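Methionine gamma-lyase (PDB 1E5E) is a pyridoxal-phosphate-dependent enzyme of the Cys/Met metabolism family, assembled from four copies of a chain with the fold of the PLP-dependent aminotransferase clan. Local coordinates at residues His103-Glu108 / Pro146-Val151; Ser310-Ile315 / Leu374-Glu379; Val179-Asp184 / Phe198-Val203. All coordinates share one frame; numbering follows the deposited sequence.

Contact 1. Residues His103-Glu108 / Pro146-Val151; sequences HLISDE and PNTKIV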
ATOM      1  N   HIS A 103     -33.072  -3.037 -26.510  1.00 25.46           N
ATOM      2  CA  HIS A 103     -32.236  -3.477 -27.623  1.00 24.15           C
ATOM      3  C   HIS A 103     -30.901  -2.709 -27.598  1.00 22.45           C
ATOM      4  O   HIS A 103     -30.859  -1.529 -27.323  1.00 21.71           O
ATOM      5  CB  HIS A 103     -32.912  -3.236 -28.976  1.00 21.55           C
ATOM      6  CG  HIS A 103     -32.160  -3.569 -30.208  1.00 18.93           C
ATOM      7  ND1 HIS A 103     -31.972  -2.603 -31.225  1.00 20.15           N
ATOM      8  CD2 HIS A 103     -31.594  -4.698 -30.654  1.00 18.91           C
ATOM      9  CE1 HIS A 103     -31.297  -3.144 -32.212  1.00 19.22           C
ATOM     10  NE2 HIS A 103     -31.067  -4.414 -31.898  1.00 20.32           N
ATOM     11  N   LEU A 104     -29.867  -3.461 -27.892  1.00 22.23           N
ATOM     12  CA  LEU A 104     -28.536  -2.961 -27.962  1.00 22.98           C
ATOM     13  C   LEU A 104     -27.859  -3.245 -29.299  1.00 21.08           C
ATOM     14  O   LEU A 104     -27.749  -4.402 -29.656  1.00 21.41           O
ATOM     15  CB  LEU A 104     -27.645  -3.593 -26.863  1.00 24.05           C
ATOM     16  CG  LEU A 104     -26.208  -3.032 -26.874  1.00 25.06           C
ATOM     17  CD1 LEU A 104     -25.762  -2.698 -25.451  1.00 26.69           C
ATOM     18  CD2 LEU A 104     -25.258  -4.059 -27.482  1.00 23.92           C
ATOM     19  N   ILE A 105     -27.294  -2.197 -29.891  1.00 21.20           N
ATOM     20  CA  ILE A 105     -26.485  -2.399 -31.092  1.00 21.17           C
ATOM     21  C   ILE A 105     -25.003  -2.226 -30.727  1.00 21.18           C
ATOM     22  O   ILE A 105     -24.570  -1.225 -30.151  1.00 20.51           O
ATOM     23  CB  ILE A 105     -26.840  -1.388 -32.198  1.00 21.95           C
ATOM     24  CG1 ILE A 105     -28.298  -1.582 -32.632  1.00 21.97           C
ATOM     25  CG2 ILE A 105     -25.899  -1.513 -33.406  1.00 21.34           C
ATOM     26  CD1 ILE A 105     -28.848  -0.428 -33.465  1.00 20.58           C
ATOM     27  N   SER A 106     -24.205  -3.211 -31.112  1.00 21.11           N
ATOM     28  CA  SER A 106     -22.781  -3.154 -30.899  1.00 23.02           C
ATOM     29  C   SER A 106     -21.948  -3.479 -32.134  1.00 23.46           C
ATOM     30  O   SER A 106     -22.313  -4.289 -32.989  1.00 22.38           O
ATOM     31  CB  SER A 106     -22.398  -4.229 -29.867  1.00 23.65           C
ATOM     32  OG  SER A 106     -20.985  -4.264 -29.712  1.00 23.69           O
ATOM     33  N   ASP A 107     -20.759  -2.877 -32.144  1.00 23.50           N
ATOM     34  CA  ASP A 107     -19.845  -3.206 -33.239  1.00 22.94           C
ATOM     35  C   ASP A 107     -19.508  -4.656 -32.905  1.00 23.84           C
ATOM     36  O   ASP A 107     -19.457  -4.984 -31.707  1.00 23.00           O
ATOM     37  CB  ASP A 107     -18.590  -2.385 -33.329  1.00 24.04           C
ATOM     38  CG  ASP A 107     -17.827  -2.617 -34.632  1.00 24.13           C
ATOM     39  OD1 ASP A 107     -17.056  -3.602 -34.680  1.00 24.48           O
ATOM     40  OD2 ASP A 107     -18.022  -1.815 -35.573  1.00 24.68           O
ATOM     41  N   GLU A 108     -19.338  -5.462 -33.930  1.00 23.15           N
ATOM     42  CA  GLU A 108     -18.940  -6.847 -33.716  1.00 24.37           C
ATOM     43  C   GLU A 108     -17.482  -6.981 -33.359  1.00 23.23           C
ATOM     44  O   GLU A 108     -17.116  -8.079 -32.925  1.00 23.96           O
ATOM     45  CB  GLU A 108     -19.179  -7.644 -35.027  1.00 27.38           C
ATOM     46  CG  GLU A 108     -18.347  -7.146 -36.195  1.00 29.57           C
ATOM     47  CD  GLU A 108     -18.570  -7.910 -37.507  1.00 31.42           C
ATOM     48  OE1 GLU A 108     -18.679  -9.155 -37.579  1.00 31.51           O
ATOM     49  OE2 GLU A 108     -18.483  -7.235 -38.547  1.00 31.55           O
ATOM     50  N   PRO A 146     -37.420   0.257 -32.353  1.00 31.57           N
ATOM     51  CA  PRO A 146     -38.096   1.166 -31.466  1.00 31.34           C
ATOM     52  C   PRO A 146     -37.562   1.062 -30.044  1.00 29.90           C
ATOM     53  O   PRO A 146     -37.713   2.010 -29.290  1.00 29.30           O
ATOM     54  CB  PRO A 146     -39.567   0.837 -31.620  1.00 32.42           C
ATOM     55  CG  PRO A 146     -39.652   0.107 -32.923  1.00 33.90           C
ATOM     56  CD  PRO A 146     -38.367  -0.676 -33.018  1.00 33.12           C
ATOM     57  N   ASN A 147     -37.099  -0.092 -29.614  1.00 28.97           N
ATOM     58  CA  ASN A 147     -36.568  -0.292 -28.283  1.00 29.78           C
ATOM     59  C   ASN A 147     -35.033  -0.164 -28.214  1.00 29.45           C
ATOM     60  O   ASN A 147     -34.443  -0.562 -27.199  1.00 29.93           O
ATOM     61  CB  ASN A 147     -37.043  -1.678 -27.826  1.00 27.87           C
ATOM     62  CG  ASN A 147     -36.595  -2.793 -28.750  1.00 29.18           C
ATOM     63  OD1 ASN A 147     -36.425  -2.607 -29.965  1.00 26.96           O
ATOM     64  ND2 ASN A 147     -36.372  -3.966 -28.155  1.00 27.67           N
ATOM     65  N   THR A 148     -34.391   0.343 -29.275  1.00 28.04           N
ATOM     66  CA  THR A 148     -32.931   0.480 -29.274  1.00 26.10           C
ATOM     67  C   THR A 148     -32.533   1.527 -28.242  1.00 23.49           C
ATOM     68  O   THR A 148     -32.934   2.682 -28.365  1.00 24.87           O
ATOM     69  CB  THR A 148     -32.384   0.847 -30.678  1.00 24.45           C
ATOM     70  OG1 THR A 148     -32.540  -0.318 -31.495  1.00 24.66           O
ATOM     71  CG2 THR A 148     -30.895   1.219 -30.610  1.00 22.34           C
ATOM     72  N   LYS A 149     -31.760   1.158 -27.243  1.00 23.67           N
ATOM     73  CA  LYS A 149     -31.292   2.132 -26.237  1.00 22.93           C
ATOM     74  C   LYS A 149     -29.831   2.560 -26.340  1.00 20.99           C
ATOM     75  O   LYS A 149     -29.394   3.579 -25.777  1.00 19.66           O
ATOM     76  CB  LYS A 149     -31.431   1.419 -24.871  1.00 25.15           C
ATOM     77  CG  LYS A 149     -32.880   1.036 -24.598  1.00 27.66           C
ATOM     78  CD  LYS A 149     -33.754   2.311 -24.533  1.00 29.01           C
ATOM     79  CE  LYS A 149     -35.173   1.777 -24.206  1.00 30.46           C
ATOM     80  NZ  LYS A 149     -36.171   2.835 -24.492  1.00 32.02           N
ATOM     81  N   ILE A 150     -28.996   1.649 -26.810  1.00 19.50           N
ATOM     82  CA  ILE A 150     -27.568   1.822 -26.882  1.00 19.58           C
ATOM     83  C   ILE A 150     -26.931   1.419 -28.219  1.00 19.13           C
ATOM     84  O   ILE A 150     -27.277   0.411 -28.841  1.00 18.99           O
ATOM     85  CB  ILE A 150     -26.855   0.975 -25.792  1.00 20.24           C
ATOM     86  CG1 ILE A 150     -27.242   1.451 -24.385  1.00 20.28           C
ATOM     87  CG2 ILE A 150     -25.337   1.039 -25.929  1.00 16.98           C
ATOM     88  CD1 ILE A 150     -26.855   0.476 -23.293  1.00 17.26           C
ATOM     89  N   VAL A 151     -26.008   2.280 -28.661  1.00 18.02           N
ATOM     90  CA  VAL A 151     -25.138   1.904 -29.772  1.00 19.32           C
ATOM     91  C   VAL A 151     -23.717   1.926 -29.156  1.00 20.15           C
ATOM     92  O   VAL A 151     -23.307   2.968 -28.640  1.00 19.09           O
ATOM     93  CB  VAL A 151     -25.268   2.837 -30.960  1.00 19.54           C
ATOM     94  CG1 VAL A 151     -24.184   2.490 -31.974  1.00 21.24           C
ATOM     95  CG2 VAL A 151     -26.653   2.700 -31.597  1.00 20.11           C
TER
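A chi1 of 177° turns the H103 ring away from its own backbone N, and a chi1 of -71° sets OG1 of T148 beside its backbone N, so that the two side chains run side by side in the same direction. OG1 meets the ring edge near its plane. ND1 of H103 is modelled 2.4 Å from OG1 of T148; the geometry fits a hydrogen bond in which either atom could be the donor, though so short a distance is doubtful. The ring is held at its other nitrogen too, NE2 bonding to D130, while K145 N reaches the same threonine hydroxyl. ND2 of N147 comes 3.6 Å from H103 CB and bonds to G101 O and Q128 OE1.

The two segments are parallel neighbours in the seven-stranded mixed sheet of the large domain of fold type I PLP enzymes. H103 N donates to N147 O at 2.9 Å, and a beta bulge then interrupts the pairing: H103 is opposite T148, but L104 is opposite I150. K149, the extra residue of the bulge, donates its backbone N-H to H103 O (2.8 Å). Beyond it, I105 N donates to I150 O at 2.8 Å.

On the face that carries H103 and T148, CD1 of I105 touches T148 CG2 at 3.9 Å, and I105 also packs on V151. On the opposite face L104 CD1 reaches I150 CG2 at 3.8 Å; there helix 112-124 packs on L104 and helix 86-97 on I150.

Contact 2. Residues Ser310-Ile315 / Leu374-Glu379; sequences SMITFI and LSVGIE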
ATOM      1  N   SER A 310      -0.196   3.417 -29.452  1.00 16.20           N
ATOM      2  CA  SER A 310       0.964   2.528 -29.399  1.00 17.57           C
ATOM      3  C   SER A 310       0.545   1.093 -29.643  1.00 17.81           C
ATOM      4  O   SER A 310       1.434   0.259 -29.517  1.00 17.58           O
ATOM      5  CB  SER A 310       1.720   2.752 -28.090  1.00 16.62           C
ATOM      6  OG  SER A 310       1.101   2.024 -27.038  1.00 18.70           O
ATOM      7  N   MET A 311      -0.689   0.894 -30.091  1.00 18.43           N
ATOM      8  CA  MET A 311      -1.172  -0.432 -30.464  1.00 18.78           C
ATOM      9  C   MET A 311      -0.787  -0.652 -31.947  1.00 18.97           C
ATOM     10  O   MET A 311      -0.944   0.222 -32.799  1.00 17.68           O
ATOM     11  CB  MET A 311      -2.690  -0.639 -30.320  1.00 15.74           C
ATOM     12  CG  MET A 311      -3.219  -0.457 -28.874  1.00 15.65           C
ATOM     13  SD  MET A 311      -2.334  -1.476 -27.679  1.00 11.78           S
ATOM     14  CE  MET A 311      -2.803  -3.116 -28.111  1.00 11.89           C
ATOM     15  N   ILE A 312      -0.331  -1.863 -32.247  1.00 17.31           N
ATOM     16  CA  ILE A 312       0.038  -2.258 -33.586  1.00 18.25           C
ATOM     17  C   ILE A 312      -0.483  -3.674 -33.760  1.00 19.43           C
ATOM     18  O   ILE A 312      -0.092  -4.472 -32.914  1.00 20.45           O
ATOM     19  CB  ILE A 312       1.553  -2.250 -33.838  1.00 18.61           C
ATOM     20  CG1 ILE A 312       2.223  -0.865 -33.687  1.00 17.32           C
ATOM     21  CG2 ILE A 312       1.828  -2.738 -35.272  1.00 18.23           C
ATOM     22  CD1 ILE A 312       3.766  -0.959 -33.767  1.00 17.06           C
ATOM     23  N   THR A 313      -1.254  -4.001 -34.792  1.00 18.53           N
ATOM     24  CA  THR A 313      -1.643  -5.418 -34.927  1.00 19.11           C
ATOM     25  C   THR A 313      -1.098  -5.964 -36.244  1.00 19.13           C
ATOM     26  O   THR A 313      -1.099  -5.189 -37.214  1.00 20.48           O
ATOM     27  CB  THR A 313      -3.170  -5.531 -34.837  1.00 19.23           C
ATOM     28  OG1 THR A 313      -3.566  -5.235 -33.483  1.00 19.59           O
ATOM     29  CG2 THR A 313      -3.639  -6.934 -35.205  1.00 17.90           C
ATOM     30  N   PHE A 314      -0.548  -7.163 -36.297  1.00 18.23           N
ATOM     31  CA  PHE A 314       0.065  -7.604 -37.538  1.00 19.58           C
ATOM     32  C   PHE A 314      -0.171  -9.101 -37.693  1.00 20.95           C
ATOM     33  O   PHE A 314      -0.536  -9.871 -36.803  1.00 19.94           O
ATOM     34  CB  PHE A 314       1.544  -7.251 -37.708  1.00 20.09           C
ATOM     35  CG  PHE A 314       2.447  -7.851 -36.648  1.00 20.24           C
ATOM     36  CD1 PHE A 314       2.495  -7.319 -35.358  1.00 19.22           C
ATOM     37  CD2 PHE A 314       3.275  -8.896 -36.938  1.00 20.96           C
ATOM     38  CE1 PHE A 314       3.316  -7.860 -34.385  1.00 19.35           C
ATOM     39  CE2 PHE A 314       4.117  -9.468 -35.976  1.00 20.62           C
ATOM     40  CZ  PHE A 314       4.128  -8.932 -34.696  1.00 19.60           C
ATOM     41  N   ILE A 315      -0.093  -9.461 -38.985  1.00 21.80           N
ATOM     42  CA  ILE A 315      -0.308 -10.853 -39.386  1.00 21.88           C
ATOM     43  C   ILE A 315       0.923 -11.345 -40.132  1.00 21.58           C
ATOM     44  O   ILE A 315       1.514 -10.670 -40.992  1.00 18.96           O
ATOM     45  CB  ILE A 315      -1.594 -10.986 -40.199  1.00 22.90           C
ATOM     46  CG1 ILE A 315      -2.841 -10.404 -39.537  1.00 22.58           C
ATOM     47  CG2 ILE A 315      -1.873 -12.447 -40.569  1.00 24.27           C
ATOM     48  CD1 ILE A 315      -3.973 -10.086 -40.534  1.00 24.43           C
ATOM     49  N   LEU A 374       0.199  -6.065 -30.458  1.00 16.48           N
ATOM     50  CA  LEU A 374       1.363  -5.537 -29.776  1.00 16.95           C
ATOM     51  C   LEU A 374       0.975  -4.209 -29.129  1.00 17.20           C
ATOM     52  O   LEU A 374       0.345  -3.443 -29.854  1.00 14.90           O
ATOM     53  CB  LEU A 374       2.519  -5.299 -30.743  1.00 16.04           C
ATOM     54  CG  LEU A 374       3.769  -4.557 -30.297  1.00 17.99           C
ATOM     55  CD1 LEU A 374       4.592  -5.342 -29.269  1.00 15.01           C
ATOM     56  CD2 LEU A 374       4.624  -4.238 -31.542  1.00 15.45           C
ATOM     57  N   SER A 375       1.469  -3.960 -27.921  1.00 13.83           N
ATOM     58  CA  SER A 375       1.236  -2.718 -27.241  1.00 16.13           C
ATOM     59  C   SER A 375       2.643  -2.198 -26.931  1.00 16.41           C
ATOM     60  O   SER A 375       3.359  -2.958 -26.304  1.00 15.47           O
ATOM     61  CB  SER A 375       0.505  -2.879 -25.880  1.00 18.27           C
ATOM     62  OG  SER A 375       0.175  -1.558 -25.419  1.00 18.07           O
ATOM     63  N   VAL A 376       3.059  -1.132 -27.572  1.00 16.56           N
ATOM     64  CA  VAL A 376       4.461  -0.726 -27.476  1.00 15.71           C
ATOM     65  C   VAL A 376       4.626   0.146 -26.227  1.00 15.85           C
ATOM     66  O   VAL A 376       3.815   1.063 -26.052  1.00 15.40           O
ATOM     67  CB  VAL A 376       4.831   0.093 -28.727  1.00 14.98           C
ATOM     68  CG1 VAL A 376       6.207   0.725 -28.664  1.00 15.23           C
ATOM     69  CG2 VAL A 376       4.729  -0.814 -29.960  1.00 15.07           C
ATOM     70  N   GLY A 377       5.698  -0.040 -25.498  1.00 16.20           N
ATOM     71  CA  GLY A 377       6.018   0.739 -24.312  1.00 14.91           C
ATOM     72  C   GLY A 377       7.111   1.788 -24.589  1.00 16.38           C
ATOM     73  O   GLY A 377       7.261   2.220 -25.730  1.00 14.85           O
ATOM     74  N   ILE A 378       7.871   2.174 -23.557  1.00 14.54           N
ATOM     75  CA  ILE A 378       8.833   3.246 -23.663  1.00 15.31           C
ATOM     76  C   ILE A 378      10.298   2.815 -23.640  1.00 15.84           C
ATOM     77  O   ILE A 378      11.196   3.640 -23.434  1.00 16.98           O
ATOM     78  CB  ILE A 378       8.599   4.311 -22.569  1.00 13.74           C
ATOM     79  CG1 ILE A 378       8.743   3.613 -21.193  1.00 13.41           C
ATOM     80  CG2 ILE A 378       7.196   4.917 -22.738  1.00 11.68           C
ATOM     81  CD1 ILE A 378       8.325   4.557 -20.062  1.00 11.35           C
ATOM     82  N   GLU A 379      10.565   1.585 -23.999  1.00 14.51           N
ATOM     83  CA  GLU A 379      11.930   1.122 -24.206  1.00 16.74           C
ATOM     84  C   GLU A 379      12.556   1.845 -25.412  1.00 17.26           C
ATOM     85  O   GLU A 379      11.871   2.510 -26.185  1.00 16.84           O
ATOM     86  CB  GLU A 379      11.938  -0.380 -24.537  1.00 14.64           C
ATOM     87  CG  GLU A 379      11.323  -1.232 -23.449  1.00 15.69           C
ATOM     88  CD  GLU A 379       9.897  -1.662 -23.652  1.00 17.67           C
ATOM     89  OE1 GLU A 379       9.194  -0.989 -24.440  1.00 19.17           O
ATOM     90  OE2 GLU A 379       9.433  -2.645 -23.000  1.00 18.52           O
TER
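S310 and V376 are clasped at the tight end of this antiparallel pairing: V376 N donates to S310 O at 2.9 Å. S310 OG is hydrogen-bonded to Y210 OH and also lies 3.0 Å from V376 O, where a bond is not settled. Next along, I312 and L374 form a hydrogen-bonded pair, with I312 N to L374 O and L374 N to I312 O both 2.9 Å. Between this pair and S310-V376 lies the non-hydrogen-bonded pair M311-S375. Bends at chi2 (-53°) and chi3 (-68°) curl the methionine back, bringing SD to 3.4 Å from S375 OG, a hydroxyl that is bonded to G340 N.

The face of I312, L374 and V376 is apolar: I312 CD1 rests 3.9 Å from V376 CG2 and 4.1 Å from L374 CD2, covered by helices 260-279 (A275 on I312) and 381-396 (F388 on L374). Contact then lapses, for G377-E379 veer away from 310-315. They remain buried, E379 bonding to S344 and to H14 of the second subunit.

R373, the residue before L374 on the same strand, is hydrogen-bonded to PPJ through NH1. In this five-stranded sheet, backbone bonds thus set the register, while the M311 sulfur adds packing beside an already engaged hydroxyl.

Contact 3. Residues Val179-Asp184 / Phe198-Val203; sequences VLVIAD and FGVDVV. With PPJ (N-(hydroxy{3-hydroxy-2-methyl-5-[(phosphonooxy)methyl]pyridin-4-yl}methyl)norvaline), chain C.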
ATOM      1  N   VAL A 179     -31.491   7.320 -27.709  1.00 24.00           N
ATOM      2  CA  VAL A 179     -30.437   6.296 -27.920  1.00 22.11           C
ATOM      3  C   VAL A 179     -29.160   6.865 -27.295  1.00 23.18           C
ATOM      4  O   VAL A 179     -28.764   8.025 -27.507  1.00 20.22           O
ATOM      5  CB  VAL A 179     -30.189   6.003 -29.403  1.00 23.26           C
ATOM      6  CG1 VAL A 179     -29.149   4.896 -29.675  1.00 22.01           C
ATOM      7  CG2 VAL A 179     -31.524   5.608 -30.085  1.00 23.23           C
ATOM      8  N   LEU A 180     -28.439   5.975 -26.631  1.00 23.33           N
ATOM      9  CA  LEU A 180     -27.147   6.409 -26.050  1.00 22.69           C
ATOM     10  C   LEU A 180     -25.987   5.812 -26.836  1.00 20.66           C
ATOM     11  O   LEU A 180     -25.989   4.602 -27.103  1.00 20.44           O
ATOM     12  CB  LEU A 180     -27.121   5.943 -24.572  1.00 21.42           C
ATOM     13  CG  LEU A 180     -27.950   6.883 -23.670  1.00 22.88           C
ATOM     14  CD1 LEU A 180     -28.003   6.402 -22.239  1.00 22.54           C
ATOM     15  CD2 LEU A 180     -27.380   8.309 -23.737  1.00 22.93           C
ATOM     16  N   VAL A 181     -25.048   6.665 -27.224  1.00 18.16           N
ATOM     17  CA  VAL A 181     -23.868   6.141 -27.910  1.00 18.55           C
ATOM     18  C   VAL A 181     -22.769   6.031 -26.860  1.00 18.35           C
ATOM     19  O   VAL A 181     -22.408   7.030 -26.228  1.00 17.90           O
ATOM     20  CB  VAL A 181     -23.420   7.011 -29.083  1.00 19.58           C
ATOM     21  CG1 VAL A 181     -22.168   6.411 -29.730  1.00 18.54           C
ATOM     22  CG2 VAL A 181     -24.602   7.040 -30.076  1.00 18.79           C
ATOM     23  N   ILE A 182     -22.150   4.879 -26.763  1.00 18.22           N
ATOM     24  CA  ILE A 182     -21.136   4.596 -25.754  1.00 19.61           C
ATOM     25  C   ILE A 182     -19.844   4.237 -26.472  1.00 19.41           C
ATOM     26  O   ILE A 182     -19.892   3.307 -27.293  1.00 19.96           O
ATOM     27  CB  ILE A 182     -21.578   3.453 -24.816  1.00 17.56           C
ATOM     28  CG1 ILE A 182     -22.887   3.790 -24.081  1.00 19.04           C
ATOM     29  CG2 ILE A 182     -20.469   3.143 -23.809  1.00 16.36           C
ATOM     30  CD1 ILE A 182     -23.468   2.656 -23.237  1.00 18.90           C
ATOM     31  N   ALA A 183     -18.753   4.932 -26.217  1.00 19.17           N
ATOM     32  CA  ALA A 183     -17.491   4.559 -26.901  1.00 17.29           C
ATOM     33  C   ALA A 183     -16.484   4.021 -25.892  1.00 17.60           C
ATOM     34  O   ALA A 183     -16.413   4.648 -24.825  1.00 16.86           O
ATOM     35  CB  ALA A 183     -16.938   5.799 -27.578  1.00 14.90           C
ATOM     36  N   ASP A 184     -15.823   2.898 -26.156  1.00 15.84           N
ATOM     37  CA  ASP A 184     -14.769   2.417 -25.234  1.00 15.05           C
ATOM     38  C   ASP A 184     -13.460   3.000 -25.755  1.00 15.85           C
ATOM     39  O   ASP A 184     -12.942   2.637 -26.817  1.00 16.20           O
ATOM     40  CB  ASP A 184     -14.786   0.903 -25.103  1.00 15.06           C
ATOM     41  CG  ASP A 184     -13.655   0.336 -24.260  1.00 16.91           C
ATOM     42  OD1 ASP A 184     -12.670   1.044 -23.983  1.00 14.99           O
ATOM     43  OD2 ASP A 184     -13.708  -0.878 -23.956  1.00 18.84           O
ATOM     44  N   PHE A 198     -17.294  14.238 -30.743  1.00 21.12           N
ATOM     45  CA  PHE A 198     -17.971  13.694 -31.895  1.00 22.85           C
ATOM     46  C   PHE A 198     -19.442  13.366 -31.684  1.00 23.23           C
ATOM     47  O   PHE A 198     -20.083  12.880 -32.642  1.00 24.20           O
ATOM     48  CB  PHE A 198     -17.199  12.442 -32.406  1.00 22.47           C
ATOM     49  CG  PHE A 198     -15.788  12.917 -32.719  1.00 22.79           C
ATOM     50  CD1 PHE A 198     -15.444  13.508 -33.911  1.00 23.08           C
ATOM     51  CD2 PHE A 198     -14.814  12.770 -31.750  1.00 22.28           C
ATOM     52  CE1 PHE A 198     -14.144  13.942 -34.134  1.00 22.85           C
ATOM     53  CE2 PHE A 198     -13.523  13.195 -31.961  1.00 23.53           C
ATOM     54  CZ  PHE A 198     -13.173  13.786 -33.157  1.00 24.10           C
ATOM     55  N   GLY A 199     -19.983  13.630 -30.499  1.00 21.85           N
ATOM     56  CA  GLY A 199     -21.378  13.421 -30.177  1.00 19.65           C
ATOM     57  C   GLY A 199     -21.584  12.209 -29.262  1.00 21.30           C
ATOM     58  O   GLY A 199     -22.726  11.830 -28.977  1.00 19.41           O
ATOM     59  N   VAL A 200     -20.522  11.506 -28.867  1.00 20.44           N
ATOM     60  CA  VAL A 200     -20.668  10.301 -28.023  1.00 18.78           C
ATOM     61  C   VAL A 200     -21.291  10.663 -26.687  1.00 18.14           C
ATOM     62  O   VAL A 200     -20.977  11.742 -26.189  1.00 18.04           O
ATOM     63  CB  VAL A 200     -19.330   9.558 -27.875  1.00 19.80           C
ATOM     64  CG1 VAL A 200     -19.319   8.500 -26.774  1.00 17.03           C
ATOM     65  CG2 VAL A 200     -18.976   8.889 -29.203  1.00 17.61           C
ATOM     66  N   ASP A 201     -22.144   9.842 -26.058  1.00 16.55           N
ATOM     67  CA  ASP A 201     -22.759  10.292 -24.799  1.00 17.03           C
ATOM     68  C   ASP A 201     -21.948   9.846 -23.573  1.00 18.03           C
ATOM     69  O   ASP A 201     -21.936  10.528 -22.553  1.00 17.15           O
ATOM     70  CB  ASP A 201     -24.152   9.612 -24.787  1.00 16.52           C
ATOM     71  CG  ASP A 201     -25.007  10.140 -25.934  1.00 19.05           C
ATOM     72  OD1 ASP A 201     -25.247  11.367 -25.882  1.00 18.84           O
ATOM     73  OD2 ASP A 201     -25.447   9.417 -26.858  1.00 17.76           O
ATOM     74  N   VAL A 202     -21.477   8.602 -23.602  1.00 16.50           N
ATOM     75  CA  VAL A 202     -20.783   7.952 -22.516  1.00 17.90           C
ATOM     76  C   VAL A 202     -19.460   7.375 -23.033  1.00 18.43           C
ATOM     77  O   VAL A 202     -19.400   6.776 -24.106  1.00 18.39           O
ATOM     78  CB  VAL A 202     -21.572   6.762 -21.906  1.00 17.52           C
ATOM     79  CG1 VAL A 202     -20.923   6.309 -20.610  1.00 16.91           C
ATOM     80  CG2 VAL A 202     -23.038   7.067 -21.633  1.00 17.54           C
ATOM     81  N   VAL A 203     -18.386   7.583 -22.277  1.00 18.59           N
ATOM     82  CA  VAL A 203     -17.062   7.086 -22.632  1.00 17.34           C
ATOM     83  C   VAL A 203     -16.591   6.175 -21.513  1.00 16.61           C
ATOM     84  O   VAL A 203     -16.644   6.545 -20.325  1.00 15.00           O
ATOM     85  CB  VAL A 203     -16.033   8.235 -22.823  1.00 18.34           C
ATOM     86  CG1 VAL A 203     -14.627   7.676 -23.113  1.00 16.18           C
ATOM     87  CG2 VAL A 203     -16.473   9.199 -23.929  1.00 15.16           C
TER
HETATM   88  N1  PPJ C 405     -12.145  -2.595 -22.737  1.00 20.73           N
HETATM   89  C2  PPJ C 405     -11.068  -2.806 -23.522  1.00 20.37           C
HETATM   90  C6  PPJ C 405     -12.383  -3.382 -21.649  1.00 21.63           C
HETATM   91  C2A PPJ C 405     -10.938  -2.381 -24.855  1.00 18.06           C
HETATM   92  C3  PPJ C 405     -10.134  -3.748 -23.044  1.00 20.07           C
HETATM   93  O3  PPJ C 405      -9.175  -4.038 -23.882  1.00 18.32           O
HETATM   94  C4  PPJ C 405     -10.269  -4.407 -21.818  1.00 20.86           C
HETATM   95  C4A PPJ C 405      -9.264  -5.348 -21.440  1.00 22.62           C
HETATM   96  C5  PPJ C 405     -11.460  -4.286 -21.101  1.00 21.06           C
HETATM   97  N   PPJ C 405      -8.483  -6.000 -22.321  1.00 21.88           N
HETATM   98  C5A PPJ C 405     -11.654  -4.767 -19.766  1.00 19.42           C
HETATM   99  OP4 PPJ C 405     -10.989  -4.022 -18.946  1.00 19.64           O
HETATM  100  P   PPJ C 405     -10.535  -4.800 -17.632  1.00 17.93           P
HETATM  101  OP1 PPJ C 405      -9.838  -3.688 -16.728  1.00 18.71           O
HETATM  102  OP2 PPJ C 405      -9.548  -5.939 -18.029  1.00 18.37           O
HETATM  103  OP3 PPJ C 405     -11.777  -5.423 -16.855  1.00 18.41           O
HETATM  104  CA  PPJ C 405      -7.457  -6.831 -21.983  1.00 22.87           C
HETATM  105  CB  PPJ C 405      -7.593  -7.848 -20.930  1.00 22.76           C
HETATM  106  C   PPJ C 405      -6.749  -7.344 -23.113  1.00 21.53           C
HETATM  107  CG  PPJ C 405      -8.475  -9.034 -21.076  1.00 24.27           C
HETATM  108  CD  PPJ C 405      -7.654 -10.189 -21.406  1.00 23.92           C
HETATM  109  O   PPJ C 405      -7.188  -7.037 -24.280  1.00 21.82           O
HETATM  110  OXT PPJ C 405      -5.488  -7.678 -23.030  1.00 23.08           O
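V181 N donates to OD2 of D201 at 2.8 Å in an almost straight bond (174°), using the lone pair directed away from the other carboxylate oxygen. With CG anti to its carbonyl carbon, a chi1 of -65° sets the D201 carboxylate towards strand 180-184, and H174 NE2 bonds to the same oxygen. The carbonyl of V181 has two donors in turn, D201 N at 2.8 Å and V202 N at 3.2 Å. From there regular parallel pairing begins, A183 N bonding to V202 O at 2.9 Å.

Strands 180-184 and 202-206 lie together in the seven-stranded sheet of the large domain of fold type I PLP enzymes, joined by a connection without helix or strand. Around the polar core, L180 crosses D201 at about a right angle, its CD2 resting 3.6 Å from D201 CB. I182 and V202 run side by side, with helix 86-97 against I182. On the face opposite I182 and V202, A183 CB meets V200 CG1 at 3.7 Å, and helix 166-174 packs on V181 and V200.

D184 closes the strand at the ligand, its OD2 2.6 Å from N1 of PPJ, the placing of aspartate and pyridine nitrogen known from PLP enzymes of this fold. T186 OG1 bonds to OD1, which would limit rotation of the carboxylate and leave OD2 towards N1.

Contacts 1 and 3 belong to one sheet and touch, their centres 12 Å apart: strand 148-154 of contact 1 pairs with strand 180-184 of contact 3, where probable hydrogen bonds join K149 O to L180 N (2.7 Å) and V151 N to L180 O (2.8 Å). I150 CG2 packs on I182 CD1 at 3.7 Å. Contact 2 is in the other sheet, on the opposite side of the chain's centre, with centres about 31 Å from contact 1 and 26 Å from contact 3. PPJ relates them: contact 3 reaches it through D184, the M311 side chain of contact 2 is about 7 Å away, and L104 of contact 1 stands back at about 14 Å.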